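Glycoside Hydrolase (Bacteroides uniformis, PDB 5TA0) probably cleaves agarose as a family 86 glycoside hydrolase of a gut bacterium, and is seen here, as an engineered variant, with a neoagaro-oligosaccharide bound. Local coordinates at residues Met87-Leu92 and Phe175-Tyr179; Leu92-Glu97 and Thr152-Leu158; Thr247-Asp251 and Ile280-Phe285; Met300-Asp305 and Gln356-Arg360. All coordinates share one frame; numbering follows the deposited sequence. Where two conformers were deposited one is given.

Contact 1: Met87-Leu92 and Phe175-Tyr179; sequences MIKTVL and FYGRY. With SO4 (sulfate ion), chain F.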
# COMPACT_ATOMS: atom_id res chain seq x y z
N MET A 87 12.96 13.24 12.76
CA MET A 87 14.18 14.05 12.78
C MET A 87 13.92 15.40 12.12
O MET A 87 14.31 16.45 12.67
CB MET A 87 15.33 13.33 12.09
CG MET A 87 16.64 14.12 12.18
SD MET A 87 18.10 13.37 11.43
CE MET A 87 18.51 12.17 12.65
N ILE A 88 13.29 15.39 10.96
CA ILE A 88 12.99 16.64 10.27
C ILE A 88 12.05 17.52 11.13
O ILE A 88 12.22 18.75 11.18
CB ILE A 88 12.53 16.42 8.81
CG1 ILE A 88 12.51 17.74 8.04
CG2 ILE A 88 11.18 15.70 8.73
CD1 ILE A 88 12.27 17.56 6.56
N LYS A 89 11.10 16.91 11.84
CA LYS A 89 10.22 17.70 12.71
C LYS A 89 11.00 18.38 13.81
O LYS A 89 10.77 19.55 14.10
CB LYS A 89 9.16 16.80 13.34
CG LYS A 89 8.04 17.61 14.00
CD LYS A 89 7.02 16.69 14.64
CE LYS A 89 5.75 17.39 15.03
NZ LYS A 89 4.97 16.46 15.89
N THR A 90 11.92 17.65 14.45
CA THR A 90 12.73 18.23 15.53
C THR A 90 13.56 19.40 15.03
O THR A 90 13.65 20.45 15.70
CB THR A 90 13.58 17.16 16.22
OG1 THR A 90 12.71 16.17 16.79
CG2 THR A 90 14.42 17.76 17.31
N VAL A 91 14.13 19.28 13.84
CA VAL A 91 14.89 20.39 13.29
C VAL A 91 13.97 21.57 13.01
O VAL A 91 14.27 22.69 13.42
CB VAL A 91 15.69 19.97 12.05
CG1 VAL A 91 16.29 21.20 11.36
CG2 VAL A 91 16.76 18.96 12.44
N LEU A 92 12.84 21.35 12.33
CA LEU A 92 11.91 22.45 12.09
C LEU A 92 11.42 23.15 13.35
O LEU A 92 11.32 24.37 13.40
CB LEU A 92 10.69 21.97 11.28
CG LEU A 92 9.66 23.04 10.92
CD1 LEU A 92 10.29 24.19 10.14
CD2 LEU A 92 8.54 22.41 10.11
N PHE A 175 12.67 25.42 3.49
CA PHE A 175 13.10 24.63 4.63
C PHE A 175 13.35 23.18 4.19
O PHE A 175 14.38 22.57 4.52
CB PHE A 175 12.07 24.68 5.78
CG PHE A 175 12.27 23.57 6.78
CD1 PHE A 175 13.30 23.62 7.72
CD2 PHE A 175 11.49 22.43 6.73
CE1 PHE A 175 13.54 22.54 8.56
CE2 PHE A 175 11.74 21.36 7.56
CZ PHE A 175 12.74 21.43 8.48
N TYR A 176 12.37 22.59 3.51
CA TYR A 176 12.47 21.17 3.15
C TYR A 176 13.65 20.92 2.21
O TYR A 176 14.44 19.98 2.39
CB TYR A 176 11.16 20.72 2.53
CG TYR A 176 10.86 19.23 2.46
CD1 TYR A 176 11.61 18.25 3.14
CD2 TYR A 176 9.75 18.80 1.75
CE1 TYR A 176 11.24 16.91 3.11
CE2 TYR A 176 9.38 17.46 1.73
CZ TYR A 176 10.13 16.52 2.39
OH TYR A 176 9.82 15.18 2.40
N GLY A 177 13.77 21.75 1.18
CA GLY A 177 14.89 21.59 0.23
C GLY A 177 16.25 21.78 0.91
O GLY A 177 17.17 21.00 0.66
N ARG A 178 16.38 22.78 1.76
CA ARG A 178 17.66 23.01 2.46
C ARG A 178 17.95 21.87 3.42
O ARG A 178 19.07 21.41 3.53
CB ARG A 178 17.68 24.33 3.20
CG ARG A 178 17.76 25.56 2.31
CD ARG A 178 17.85 26.79 3.19
NE ARG A 178 18.05 27.99 2.40
CZ ARG A 178 19.19 28.35 1.83
NH1 ARG A 178 20.28 27.64 2.02
NH2 ARG A 178 19.21 29.45 1.06
N TYR A 179 16.93 21.38 4.12
CA TYR A 179 17.13 20.27 5.04
C TYR A 179 17.75 19.08 4.31
O TYR A 179 18.73 18.47 4.79
CB TYR A 179 15.78 19.85 5.66
CG TYR A 179 15.90 18.67 6.60
CD1 TYR A 179 15.79 17.37 6.13
CD2 TYR A 179 16.17 18.87 7.94
CE1 TYR A 179 15.97 16.28 6.97
CE2 TYR A 179 16.30 17.80 8.82
CZ TYR A 179 16.22 16.51 8.33
OH TYR A 179 16.38 15.43 9.16
S SO4 F . 11.59 18.45 19.89
O1 SO4 F . 10.99 18.99 18.65
O2 SO4 F . 12.11 17.09 19.58
O3 SO4 F . 12.67 19.30 20.38
O4 SO4 F . 10.53 18.38 20.95
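Ile88 and Tyr179 illustrate how an aliphatic branch can fill the space between helices whose backbones stay well apart; here the axes of the two short helical segments come no closer than 11.5 Å and run at 116° to each other. Ile88 CG1 stands 3.6 Å from the centroid of the Tyr179 ring, almost on the ring normal, a CH-pi contact over the middle of the face. With CG1 anti to the backbone N (chi1 -168°), the ethyl branch runs on across the same face, and its CD1 also comes within 3.6 Å of Tyr176 CD1. The Tyr176 hydroxyl is held elsewhere, by the carbonyl of Glu199. Leu92 repeats the theme one turn further on: its CD1 sits 3.8 Å from the centroid of the Phe175 ring, again over the face. Val91 divides its two methyls between the rings, CG2 at the edge of Tyr179, 3.8 Å from CE2, and CG1 at the edge of Phe175. At the segment's start Met87 crosses the end of Tyr179, its CG 3.3 Å from the phenol OH. Rings from helix 170-183 thus interleave with branched chains from helix 86-94, the hydrophobic helix-to-helix packing typical of the outer layer of an alpha/beta barrel.

Contact 2: Leu92-Glu97 and Thr152-Leu158; sequences LRNVKE and TLKGWAL. With EDO (1,2-ethanediol), chain X; EDO (1,2-ethanediol), chain N.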
# COMPACT_ATOMS: atom_id res chain seq x y z
N LEU A 92 12.84 21.35 12.33
CA LEU A 92 11.91 22.45 12.09
C LEU A 92 11.42 23.15 13.35
O LEU A 92 11.32 24.37 13.40
CB LEU A 92 10.69 21.97 11.28
CG LEU A 92 9.66 23.04 10.92
CD1 LEU A 92 10.29 24.19 10.14
CD2 LEU A 92 8.54 22.41 10.11
N ARG A 93 11.12 22.37 14.38
CA ARG A 93 10.56 22.95 15.60
C ARG A 93 11.58 23.73 16.43
O ARG A 93 11.18 24.52 17.28
CB ARG A 93 9.92 21.88 16.46
CG ARG A 93 8.65 21.32 15.85
CD ARG A 93 7.84 20.60 16.90
NE ARG A 93 7.03 21.52 17.66
CZ ARG A 93 6.64 21.33 18.92
NH1 ARG A 93 5.88 22.24 19.50
NH2 ARG A 93 7.01 20.26 19.60
N ASN A 94 12.87 23.52 16.16
CA ASN A 94 13.94 24.18 16.91
C ASN A 94 14.80 25.14 16.15
O ASN A 94 15.57 25.85 16.78
CB ASN A 94 14.83 23.11 17.56
CG ASN A 94 14.09 22.34 18.64
OD1 ASN A 94 13.50 21.27 18.39
ND2 ASN A 94 14.05 22.90 19.80
N VAL A 95 14.70 25.19 14.82
CA VAL A 95 15.57 26.08 14.04
C VAL A 95 15.20 27.55 14.25
O VAL A 95 14.03 27.93 14.35
CB VAL A 95 15.57 25.65 12.56
CG1 VAL A 95 14.23 25.92 11.87
CG2 VAL A 95 16.72 26.28 11.80
N LYS A 96 16.22 28.40 14.28
CA LYS A 96 15.99 29.82 14.44
C LYS A 96 15.44 30.41 13.14
O LYS A 96 15.60 29.83 12.05
CB LYS A 96 17.27 30.52 14.87
CG LYS A 96 17.61 30.18 16.33
CD LYS A 96 19.04 30.53 16.71
CE LYS A 96 19.27 32.04 16.80
NZ LYS A 96 18.55 32.78 17.86
N GLU A 97 14.79 31.56 13.29
CA GLU A 97 14.22 32.31 12.18
C GLU A 97 15.26 33.16 11.48
O GLU A 97 16.15 33.73 12.13
CB GLU A 97 13.11 33.21 12.71
CG GLU A 97 12.19 33.81 11.66
CD GLU A 97 11.11 34.68 12.23
OE1 GLU A 97 11.27 35.20 13.35
OE2 GLU A 97 10.07 34.84 11.57
N THR A 152 6.61 27.51 16.02
CA THR A 152 7.59 26.50 16.44
C THR A 152 7.96 26.72 17.90
O THR A 152 7.47 27.67 18.53
CB THR A 152 8.87 26.57 15.60
OG1 THR A 152 9.59 27.78 15.94
CG2 THR A 152 8.56 26.55 14.12
N LEU A 153 8.86 25.89 18.43
CA LEU A 153 9.33 26.10 19.81
C LEU A 153 10.14 27.39 19.95
O LEU A 153 10.35 27.86 21.07
CB LEU A 153 10.16 24.92 20.31
CG LEU A 153 9.41 23.59 20.34
CD1 LEU A 153 10.37 22.45 20.66
CD2 LEU A 153 8.30 23.64 21.37
N LYS A 154 10.59 27.95 18.83
CA LYS A 154 11.30 29.22 18.84
C LYS A 154 10.38 30.43 18.70
O LYS A 154 10.87 31.55 18.67
CB LYS A 154 12.40 29.25 17.75
CG LYS A 154 13.54 28.28 17.98
CD LYS A 154 14.41 28.73 19.16
CE LYS A 154 15.71 27.96 19.19
NZ LYS A 154 16.51 28.33 20.38
N GLY A 155 9.05 30.23 18.63
CA GLY A 155 8.10 31.33 18.71
C GLY A 155 7.73 32.00 17.41
O GLY A 155 7.13 33.09 17.45
N TRP A 156 8.11 31.41 16.27
CA TRP A 156 7.82 31.99 14.96
C TRP A 156 7.08 30.95 14.12
O TRP A 156 7.20 29.76 14.33
CB TRP A 156 9.10 32.51 14.26
CG TRP A 156 10.10 31.46 13.95
CD1 TRP A 156 11.08 30.98 14.78
CD2 TRP A 156 10.23 30.75 12.73
NE1 TRP A 156 11.80 29.99 14.15
CE2 TRP A 156 11.30 29.84 12.87
CE3 TRP A 156 9.55 30.82 11.50
CZ2 TRP A 156 11.69 28.98 11.84
CZ3 TRP A 156 9.95 29.97 10.48
CH2 TRP A 156 10.98 29.06 10.66
N ALA A 157 6.35 31.45 13.13
CA ALA A 157 5.54 30.61 12.24
C ALA A 157 6.05 30.71 10.80
O ALA A 157 6.44 31.79 10.35
CB ALA A 157 4.10 31.07 12.27
N LEU A 158 6.04 29.59 10.07
CA LEU A 158 6.42 29.62 8.68
C LEU A 158 5.54 30.60 7.90
O LEU A 158 4.34 30.73 8.15
CB LEU A 158 6.36 28.22 8.06
CG LEU A 158 7.55 27.31 8.41
CD1 LEU A 158 7.24 25.85 8.21
CD2 LEU A 158 8.81 27.70 7.63
C1 EDO X . 13.75 25.38 22.20
O1 EDO X . 14.37 25.32 20.91
C2 EDO X . 13.59 26.84 22.63
O2 EDO X . 14.85 27.52 22.50
C1 EDO N . 5.86 35.66 9.17
O1 EDO N . 6.25 36.78 9.92
C2 EDO N . 4.87 34.89 10.01
O2 EDO N . 4.50 33.73 9.30
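Arg93 O receives the backbone N of Leu153 at 2.9 Å, in the carbonyl plane, tying the last turn of helix 86-94 to the type I turn Thr152-Gly155. Thr152 braces that turn from within: its OG1 accepts Lys154 N at 3.1 Å, an ST turn. A second bond comes from a side chain, Trp156 NE1 reaching Val95 O at 3.0 Å with an N-H...O angle of 149°, the oxygen lying in the indole plane. Trp156 CG stands between its own backbone N and carbonyl carbon (chi1 63°), which points the indole edge at Val95 O and one face at Glu97. Glu97 closes that face, its CB 3.5 Å from the centroid of the five-membered ring, while Thr152 OG1 lies over the opposite one. The Glu97 carboxylate is 16° from parallel to the ring, its OE2 taken up by Gly103 N. Back beside the helix end, in the conformer described, the isobutyl group of Leu153 covers a face of the Arg93 guanidinium, with CD2 3.4 Å from NH1. Lys154 runs beside the main chain, CE 3.2 Å from Asn94 O, and its NZ binds an ethanediol. Deeper in, Leu92 and Leu158 meet methyl to methyl. Carbonyls at and just beyond a helix end are satisfied by donors of a loop some 55 residues on in sequence, and the indole, bonded at its edge and covered on both faces, has its rotation fixed.

Contact 3: Thr247-Asp251 and Ile280-Phe285; sequences TAFPD and IHLYDF. With GAL (beta-D-galactopyranose), chain C; AAL (3,6-anhydro-alpha-L-galactopyranose), chain B.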
# COMPACT_ATOMS: atom_id res chain seq x y z
N THR A 247 -2.82 10.72 1.61
CA THR A 247 -4.20 10.77 2.10
C THR A 247 -4.47 9.82 3.26
O THR A 247 -4.25 8.63 3.15
CB THR A 247 -5.11 10.39 0.92
OG1 THR A 247 -4.69 11.15 -0.24
CG2 THR A 247 -6.59 10.61 1.24
N ALA A 248 -5.04 10.32 4.34
CA ALA A 248 -5.40 9.50 5.50
C ALA A 248 -6.48 8.48 5.20
O ALA A 248 -6.34 7.31 5.61
CB ALA A 248 -5.85 10.38 6.67
N PHE A 249 -7.53 8.92 4.48
CA PHE A 249 -8.74 8.13 4.27
C PHE A 249 -9.30 8.43 2.89
O PHE A 249 -10.15 9.30 2.74
CB PHE A 249 -9.80 8.43 5.36
CG PHE A 249 -9.33 8.12 6.74
CD1 PHE A 249 -9.10 6.81 7.13
CD2 PHE A 249 -8.99 9.15 7.64
CE1 PHE A 249 -8.60 6.52 8.40
CE2 PHE A 249 -8.50 8.84 8.91
CZ PHE A 249 -8.29 7.53 9.28
N PRO A 250 -8.77 7.77 1.84
CA PRO A 250 -9.23 8.01 0.46
C PRO A 250 -10.57 7.33 0.26
O PRO A 250 -10.62 6.12 0.05
CB PRO A 250 -8.10 7.40 -0.42
CG PRO A 250 -7.52 6.36 0.43
CD PRO A 250 -7.64 6.81 1.87
N ASP A 251 -11.64 8.11 0.40
CA ASP A 251 -13.02 7.63 0.50
C ASP A 251 -13.87 8.26 -0.60
O ASP A 251 -14.69 9.16 -0.36
CB ASP A 251 -13.58 7.96 1.89
CG ASP A 251 -12.87 7.23 3.03
OD1 ASP A 251 -12.11 6.29 2.77
OD2 ASP A 251 -13.11 7.58 4.21
N ILE A 280 -0.88 7.50 -0.82
CA ILE A 280 -2.07 7.36 0.00
C ILE A 280 -1.78 6.42 1.16
O ILE A 280 -0.80 5.68 1.15
CB ILE A 280 -3.28 6.84 -0.79
CG1 ILE A 280 -3.03 5.44 -1.38
CG2 ILE A 280 -3.66 7.83 -1.88
CD1 ILE A 280 -4.20 4.86 -2.15
N HIS A 281 -2.65 6.46 2.17
CA HIS A 281 -2.70 5.47 3.23
C HIS A 281 -3.96 4.66 3.12
O HIS A 281 -4.99 5.16 2.73
CB HIS A 281 -2.63 6.19 4.58
CG HIS A 281 -1.32 6.88 4.79
ND1 HIS A 281 -1.09 7.75 5.83
CD2 HIS A 281 -0.16 6.81 4.09
CE1 HIS A 281 0.16 8.19 5.77
NE2 HIS A 281 0.74 7.62 4.73
N LEU A 282 -3.87 3.36 3.43
CA LEU A 282 -5.03 2.44 3.29
C LEU A 282 -5.19 1.61 4.56
O LEU A 282 -4.39 0.70 4.82
CB LEU A 282 -4.84 1.54 2.07
CG LEU A 282 -4.96 2.24 0.73
CD1 LEU A 282 -4.47 1.32 -0.37
CD2 LEU A 282 -6.38 2.72 0.46
N TYR A 283 -6.25 1.90 5.30
CA TYR A 283 -6.53 1.17 6.52
C TYR A 283 -7.91 0.53 6.51
O TYR A 283 -8.93 1.18 6.24
CB TYR A 283 -6.42 2.10 7.70
CG TYR A 283 -5.02 2.45 8.10
CD1 TYR A 283 -4.22 1.53 8.73
CD2 TYR A 283 -4.53 3.71 7.91
CE1 TYR A 283 -2.95 1.86 9.15
CE2 TYR A 283 -3.26 4.05 8.33
CZ TYR A 283 -2.47 3.12 8.95
OH TYR A 283 -1.21 3.49 9.40
N ASP A 284 -7.92 -0.76 6.82
CA ASP A 284 -9.16 -1.48 7.14
C ASP A 284 -9.62 -1.03 8.52
O ASP A 284 -8.81 -0.69 9.39
CB ASP A 284 -8.88 -2.98 7.23
CG ASP A 284 -8.77 -3.67 5.87
OD1 ASP A 284 -9.34 -3.18 4.87
OD2 ASP A 284 -8.14 -4.75 5.83
N PHE A 285 -10.93 -1.05 8.71
CA PHE A 285 -11.55 -0.82 10.03
C PHE A 285 -12.24 -2.10 10.52
O PHE A 285 -13.46 -2.26 10.37
CB PHE A 285 -12.58 0.33 10.00
CG PHE A 285 -12.03 1.73 9.80
CD1 PHE A 285 -10.69 2.05 9.80
CD2 PHE A 285 -12.94 2.77 9.67
CE1 PHE A 285 -10.28 3.38 9.66
CE2 PHE A 285 -12.55 4.08 9.51
CZ PHE A 285 -11.21 4.38 9.52
C1 GAL C . -12.17 8.15 14.45
C2 GAL C . -10.70 7.95 14.78
C3 GAL C . -9.80 8.52 13.69
C4 GAL C . -10.24 8.03 12.32
C5 GAL C . -11.72 8.32 12.12
C6 GAL C . -12.20 7.92 10.74
O1 GAL C . -13.03 7.50 15.41
O2 GAL C . -10.37 8.60 16.01
O3 GAL C . -8.47 8.13 14.04
O4 GAL C . -10.02 6.62 12.19
O5 GAL C . -12.44 7.62 13.14
O6 GAL C . -13.58 8.24 10.58
C1 AAL B . -7.44 8.91 13.44
C2 AAL B . -6.33 9.07 14.49
C3 AAL B . -5.08 9.52 13.78
C4 AAL B . -4.65 8.52 12.74
C5 AAL B . -5.70 8.79 11.71
C6 AAL B . -5.69 10.30 11.65
O2 AAL B . -6.08 7.82 15.16
O3 AAL B . -5.39 10.70 13.00
O4 AAL B . -3.40 8.92 12.23
O5 AAL B . -6.94 8.30 12.24
O HOH W 1 -6.99 4.75 4.81
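Thr247, His281 and Phe249 bury the most surface here, Pro250 close behind, and exemplify how two neighbouring parallel strands part where a binding site begins. Thr247 pairs with Ile280 as the last bridge between them; its O accepts His281 N at 2.9 Å, the donor tilted a little from the carbonyl plane. On the same sheet face Thr247 OG1 rests 3.8 Å from Ile280 CG2, and that hydroxyl also takes a bond from Trp264 NE1. The imidazole of His281 bonds Glu203 through ND1 and Ser324 through NE2, while the backbone and CB of His281 meet Thr247 O. Beyond this point a water continues the ladder: it donates to Ala248 O (2.8 Å) and to His281 O (2.9 Å) and accepts from Tyr283 N (3.0 Å). Pro250 folds back over the strand, with CD 3.2 Å from His281 O and CG against the Leu282 methyl CD2. Phe249 starts out from the backbone pointing away from strand 277-285, yet its CG lies anti to the carbonyl carbon (chi1 -61°) and the ring returns far enough for CE1 to come within 3.6 Å of Phe285 CZ. The two rings are inclined at 68°. Both touch the bound glycan: Phe249 presents its edge to an anhydrogalactose, CZ 3.3 Å from O5, and a face to C6 of the adjoining galactose, whose O4 lies near the end of Phe285. Strand ends that open into aromatic-lined loops round a sugar are characteristic of the substrate cleft at the C-terminal rim of a parallel beta/alpha barrel.

Contact 4: Met300-Asp305 and Gln356-Arg360; sequences MEATMD and QFMER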
# COMPACT_ATOMS: atom_id res chain seq x y z
N MET A 300 -10.72 -1.40 -2.12
CA MET A 300 -9.43 -0.80 -2.49
C MET A 300 -9.11 -0.95 -3.98
O MET A 300 -8.45 -0.09 -4.55
CB MET A 300 -8.29 -1.32 -1.61
CG MET A 300 -7.92 -2.76 -1.80
SD MET A 300 -6.74 -3.38 -0.59
CE MET A 300 -5.20 -2.72 -1.20
N GLU A 301 -9.65 -1.98 -4.60
CA GLU A 301 -9.51 -2.09 -6.05
C GLU A 301 -10.17 -0.90 -6.77
O GLU A 301 -9.66 -0.37 -7.76
CB GLU A 301 -10.12 -3.41 -6.56
CG GLU A 301 -9.40 -4.68 -6.12
CD GLU A 301 -7.98 -4.76 -6.64
OE1 GLU A 301 -7.77 -4.50 -7.84
OE2 GLU A 301 -7.08 -5.06 -5.84
N ALA A 302 -11.33 -0.48 -6.26
CA ALA A 302 -12.05 0.66 -6.82
C ALA A 302 -11.30 1.97 -6.58
O ALA A 302 -11.21 2.80 -7.48
CB ALA A 302 -13.46 0.73 -6.26
N THR A 303 -10.77 2.13 -5.37
CA THR A 303 -9.99 3.32 -5.05
C THR A 303 -8.82 3.47 -6.02
O THR A 303 -8.61 4.51 -6.64
CB THR A 303 -9.47 3.22 -3.61
OG1 THR A 303 -10.58 2.98 -2.73
CG2 THR A 303 -8.73 4.46 -3.20
N MET A 304 -8.04 2.40 -6.13
CA MET A 304 -6.82 2.45 -6.97
C MET A 304 -7.13 2.58 -8.46
O MET A 304 -6.49 3.36 -9.15
CB MET A 304 -5.93 1.26 -6.67
CG MET A 304 -5.36 1.28 -5.27
SD MET A 304 -4.15 -0.01 -4.91
CE MET A 304 -5.24 -1.40 -4.81
N ASP A 305 -8.16 1.87 -8.92
CA ASP A 305 -8.61 2.03 -10.32
C ASP A 305 -9.05 3.46 -10.65
O ASP A 305 -8.81 3.93 -11.76
CB ASP A 305 -9.76 1.06 -10.67
CG ASP A 305 -9.28 -0.36 -11.00
OD1 ASP A 305 -8.08 -0.67 -10.83
OD2 ASP A 305 -10.14 -1.18 -11.39
N GLN A 356 -2.83 -7.63 -2.95
CA GLN A 356 -3.47 -6.74 -3.92
C GLN A 356 -2.46 -5.75 -4.49
O GLN A 356 -2.48 -5.51 -5.70
CB GLN A 356 -4.70 -6.06 -3.32
CG GLN A 356 -5.74 -7.11 -2.91
CD GLN A 356 -7.05 -6.58 -2.39
OE1 GLN A 356 -7.46 -6.91 -1.26
NE2 GLN A 356 -7.74 -5.81 -3.21
N PHE A 357 -1.50 -5.28 -3.69
CA PHE A 357 -0.46 -4.39 -4.24
C PHE A 357 0.47 -5.15 -5.18
O PHE A 357 0.87 -4.60 -6.22
CB PHE A 357 0.38 -3.74 -3.13
CG PHE A 357 -0.43 -2.93 -2.14
CD1 PHE A 357 -1.48 -2.08 -2.55
CD2 PHE A 357 -0.12 -3.01 -0.80
CE1 PHE A 357 -2.20 -1.34 -1.62
CE2 PHE A 357 -0.82 -2.27 0.11
CZ PHE A 357 -1.87 -1.45 -0.29
N MET A 358 0.73 -6.41 -4.88
CA MET A 358 1.59 -7.26 -5.74
C MET A 358 0.96 -7.42 -7.12
O MET A 358 1.69 -7.52 -8.13
CB MET A 358 1.82 -8.61 -5.06
CG MET A 358 2.82 -8.53 -3.92
SD MET A 358 2.72 -9.89 -2.71
CE MET A 358 3.21 -11.27 -3.73
N GLU A 359 -0.37 -7.42 -7.21
CA GLU A 359 -1.05 -7.49 -8.50
C GLU A 359 -0.83 -6.26 -9.36
O GLU A 359 -1.11 -6.35 -10.55
CB GLU A 359 -2.55 -7.66 -8.35
CG GLU A 359 -2.99 -8.94 -7.74
CD GLU A 359 -4.48 -9.02 -7.57
OE1 GLU A 359 -5.23 -8.65 -8.51
OE2 GLU A 359 -4.89 -9.46 -6.50
N ARG A 360 -0.42 -5.13 -8.76
CA ARG A 360 -0.14 -3.88 -9.50
C ARG A 360 1.26 -3.43 -9.39
O ARG A 360 1.56 -2.23 -9.38
CB ARG A 360 -0.92 -2.71 -8.89
CG ARG A 360 -2.34 -2.95 -8.88
CD ARG A 360 -3.09 -1.68 -8.48
NE ARG A 360 -4.45 -2.10 -8.37
CZ ARG A 360 -5.51 -1.51 -8.90
NH1 ARG A 360 -5.42 -0.37 -9.58
NH2 ARG A 360 -6.70 -2.07 -8.69
O HOH W 2 -4.67 -4.55 -7.08
O HOH W 3 -6.13 -5.96 -9.53
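Arg360 grips two carboxylates of helix 298-315 at once. Its NH2 bonds Glu301 OE1 at 2.8 Å, within the guanidinium plane but from 55° above that of the carboxylate, and also Asp305 OD1 at 2.9 Å. NH1 adds a third bond, 3.0 Å to the same Asp305 OD1, so that one oxygen is held end-on by both nitrogens. The arginine is extended from CG to NE (chi3 -174°), which carries the guanidinium across to the facing helix. Gln356 NE2 meets the anti lone pair of Glu301 OE2 at 2.8 Å, nearly straight at 167°, and a water accepts from Arg360 NE beside that oxygen. The cluster reaches into the neighbouring beta domain: Arg563 binds both acids and Lys529 binds Asp305. Glu308, one turn further along helix 298-315, binds Arg360 NH1. Inward the contact turns apolar. Met304 CB lies over the guanidinium face, 3.4 Å from Arg360 NH1, and its SD stands 5.2 Å from the centroid of the Phe357 ring, at the edge, a Met-aromatic contact. Met300 CE presses on Phe357 CE1 at 3.3 Å. The buried acids and bases probably offset one another, and the surrounding cations would be expected to keep Glu301 and Asp305 ionised.

In the fold
The four contacts fall into two pairs, in separate parts of one barrel. Contacts 1 and 2 share Leu92 and helix 86-94, their centres 11 Å apart, and the 152-158 loop of contact 2 falls in sequence between the two helices of contact 1. Contacts 3 and 4 follow in turn. Contact 3 uses adjacent strands of the parallel barrel sheet, and contact 4 the helices after the second of these strands and the next; they touch where Leu282 CD1 meets Phe357 CE1 at 3.7 Å. About 26 Å separates the centres of contacts 1 and 3, about 40 Å those of 2 and 4. The barrel links peripheral helices, a glycan site and the interface with the beta domains.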